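Local atomic coordinates of endoglucanase (Ruminococcus champanellensis, PDB entry 6WQP), a protein that probably hydrolyses beta-1,4-glucosidic linkages in cellulose, as a TIM-barrel endoglucanase of glycoside hydrolase family 5. Residues V78-H83 / C114-H119. Residues are numbered along the deposited sequence; the frame is centred on the assembly and turned at random.
Sequences VSWIDH and CILNIH. With NA (sodium ion), chain F.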
loop_
_atom_site.group_PDB
_atom_site.type_symbol
_atom_site.label_atom_id
_atom_site.label_comp_id
_atom_site.label_asym_id
_atom_site.label_seq_id
_atom_site.Cartn_x
_atom_site.Cartn_y
_atom_site.Cartn_z
ATOM N N VAL A 78 -3.795 -0.102 -6.961
ATOM C CA VAL A 78 -4.246 -0.101 -8.348
ATOM C C VAL A 78 -3.207 -0.797 -9.203
ATOM O O VAL A 78 -2.048 -0.366 -9.252
ATOM C CB VAL A 78 -4.503 1.320 -8.872
ATOM C CG1 VAL A 78 -4.848 1.270 -10.366
ATOM C CG2 VAL A 78 -5.601 1.994 -8.111
ATOM N N SER A 79 -3.626 -1.843 -9.907
ATOM C CA SER A 79 -2.800 -2.470 -10.925
ATOM C C SER A 79 -3.156 -1.870 -12.280
ATOM O O SER A 79 -4.317 -1.911 -12.693
ATOM C CB SER A 79 -2.969 -3.985 -10.919
ATOM O OG SER A 79 -2.471 -4.525 -9.701
ATOM N N TRP A 80 -2.162 -1.288 -12.945
ATOM C CA TRP A 80 -2.361 -0.584 -14.205
ATOM C C TRP A 80 -1.979 -1.419 -15.426
ATOM O O TRP A 80 -2.360 -1.057 -16.539
ATOM C CB TRP A 80 -1.548 0.722 -14.213
ATOM C CG TRP A 80 -1.865 1.626 -13.047
ATOM C CD1 TRP A 80 -1.352 1.549 -11.785
ATOM C CD2 TRP A 80 -2.764 2.742 -13.048
ATOM N NE1 TRP A 80 -1.888 2.534 -10.996
ATOM C CE2 TRP A 80 -2.752 3.285 -11.748
ATOM C CE3 TRP A 80 -3.583 3.328 -14.014
ATOM C CZ2 TRP A 80 -3.525 4.381 -11.388
ATOM C CZ3 TRP A 80 -4.343 4.427 -13.661
ATOM C CH2 TRP A 80 -4.317 4.940 -12.354
ATOM N N ILE A 81 -1.274 -2.539 -15.237
ATOM C CA ILE A 81 -0.642 -3.233 -16.358
ATOM C C ILE A 81 -1.667 -3.643 -17.414
ATOM O O ILE A 81 -1.430 -3.493 -18.617
ATOM C CB ILE A 81 0.155 -4.445 -15.853
ATOM C CG1 ILE A 81 0.748 -5.209 -17.038
ATOM C CG2 ILE A 81 -0.730 -5.365 -15.015
ATOM C CD1 ILE A 81 1.796 -6.215 -16.636
ATOM N N ASP A 82 -2.812 -4.192 -16.988
ATOM C CA ASP A 82 -3.808 -4.661 -17.955
ATOM C C ASP A 82 -4.540 -3.520 -18.646
ATOM O O ASP A 82 -5.323 -3.781 -19.573
ATOM C CB ASP A 82 -4.818 -5.584 -17.265
ATOM C CG ASP A 82 -4.183 -6.853 -16.728
ATOM O OD1 ASP A 82 -3.321 -7.435 -17.411
ATOM O OD2 ASP A 82 -4.558 -7.267 -15.611
ATOM N N HIS A 83 -4.279 -2.279 -18.240
ATOM C CA HIS A 83 -4.916 -1.073 -18.766
ATOM C C HIS A 83 -3.909 -0.123 -19.403
ATOM O O HIS A 83 -4.250 1.035 -19.702
ATOM C CB HIS A 83 -5.673 -0.373 -17.632
ATOM C CG HIS A 83 -6.455 -1.319 -16.774
ATOM N ND1 HIS A 83 -7.689 -1.806 -17.143
ATOM C CD2 HIS A 83 -6.177 -1.875 -15.574
ATOM C CE1 HIS A 83 -8.145 -2.613 -16.203
ATOM N NE2 HIS A 83 -7.244 -2.675 -15.241
ATOM N N CYS A 114 -6.207 9.514 1.299
ATOM C CA CYS A 114 -6.215 8.476 0.271
ATOM C C CYS A 114 -4.800 8.279 -0.248
ATOM O O CYS A 114 -4.090 9.253 -0.513
ATOM C CB CYS A 114 -7.160 8.845 -0.868
ATOM S SG CYS A 114 -7.306 7.636 -2.173
ATOM N N ILE A 115 -4.394 7.012 -0.379
ATOM C CA ILE A 115 -3.109 6.642 -0.957
ATOM C C ILE A 115 -3.375 5.879 -2.255
ATOM O O ILE A 115 -4.039 4.835 -2.247
ATOM C CB ILE A 115 -2.268 5.788 -0.000
ATOM C CG1 ILE A 115 -1.988 6.541 1.302
ATOM C CG2 ILE A 115 -0.967 5.355 -0.701
ATOM C CD1 ILE A 115 -1.668 5.619 2.468
ATOM N N LEU A 116 -2.826 6.387 -3.356
ATOM C CA LEU A 116 -2.989 5.811 -4.688
ATOM C C LEU A 116 -1.627 5.347 -5.174
ATOM O O LEU A 116 -0.670 6.114 -5.130
ATOM C CB LEU A 116 -3.561 6.832 -5.653
ATOM C CG LEU A 116 -3.711 6.413 -7.120
ATOM C CD1 LEU A 116 -4.748 5.315 -7.206
ATOM C CD2 LEU A 116 -4.064 7.618 -7.969
ATOM N N ASN A 117 -1.543 4.097 -5.639
ATOM C CA ASN A 117 -0.246 3.593 -6.070
ATOM C C ASN A 117 -0.265 2.962 -7.455
ATOM O O ASN A 117 -1.262 3.056 -8.164
ATOM C CB ASN A 117 0.295 2.559 -5.069
ATOM C CG ASN A 117 -0.385 1.184 -5.174
ATOM O OD1 ASN A 117 -1.126 0.882 -6.122
ATOM N ND2 ASN A 117 -0.113 0.335 -4.194
ATOM N N ILE A 118 0.844 2.332 -7.851
ATOM C CA ILE A 118 0.834 1.249 -8.833
ATOM C C ILE A 118 1.128 -0.025 -8.057
ATOM O O ILE A 118 1.899 0.006 -7.089
ATOM C CB ILE A 118 1.837 1.452 -9.990
ATOM C CG1 ILE A 118 3.274 1.134 -9.574
ATOM C CG2 ILE A 118 1.730 2.870 -10.537
ATOM C CD1 ILE A 118 4.293 1.555 -10.620
ATOM N N HIS A 119 0.502 -1.142 -8.451
ATOM C CA HIS A 119 0.483 -2.323 -7.595
ATOM C C HIS A 119 1.120 -3.491 -8.324
ATOM O O HIS A 119 2.354 -3.622 -8.316
ATOM C CB HIS A 119 -0.946 -2.591 -7.097
ATOM C CG HIS A 119 -1.007 -3.336 -5.796
ATOM N ND1 HIS A 119 -0.731 -2.748 -4.580
ATOM C CD2 HIS A 119 -1.316 -4.625 -5.524
ATOM C CE1 HIS A 119 -0.872 -3.639 -3.616
ATOM N NE2 HIS A 119 -1.220 -4.789 -4.162
HETATM NA NA NA F . -0.838 -3.870 -20.989
HETATM O O HOH W 1 -3.318 -4.287 -21.590
HETATM O O HOH W 2 -0.033 -3.744 -23.462
HETATM O O HOH W 3 -0.802 -6.125 -21.147
HETATM O O HOH W 4 1.325 -3.395 -20.554
#
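W80 and N117 meet through the indole N-H: NE1 donates to the main-chain O of N117 at 2.9 Å, nearly straight (177°), in the plane of both the indole ring and the carbonyl and on a lone pair of the oxygen. A second bond ties the same asparagine to the other segment, the amide N of V78 reaching side-chain OD1 at 3.0 Å, tilted from that carbonyl's plane. With CG between the backbone N and the carbonyl carbon (chi1 76°), the N117 amide lies where OD1 meets V78 N and its other end, ND2, donates to ND1 of H119 at 3.2 Å, in the imidazole plane, which probably helps fix the rotation of both groups. Apolar contacts fill in around these bonds: V78 CG2 touches L116 CD1 at 3.5 Å, and W80 CD1 lies 3.6 Å from I118 CG2, the W80 and I118 side chains crossing at about a right angle. S79 OG approaches H119 CB and also bonds to D34 O and H120 N. Farther out, E121 accepts from the backbone N of W80, and the W96 ring meets the indole with the planes about 90° apart. The contact joins the loop after barrel strand 73-76 to the C-terminal end of neighbouring strand 113-117, the end that carries the active site in TIM barrels; the V78 bond to OD1, with the ND2 bond to H119 within 114-119, probably orients the N117 amide and, through it, the imidazole.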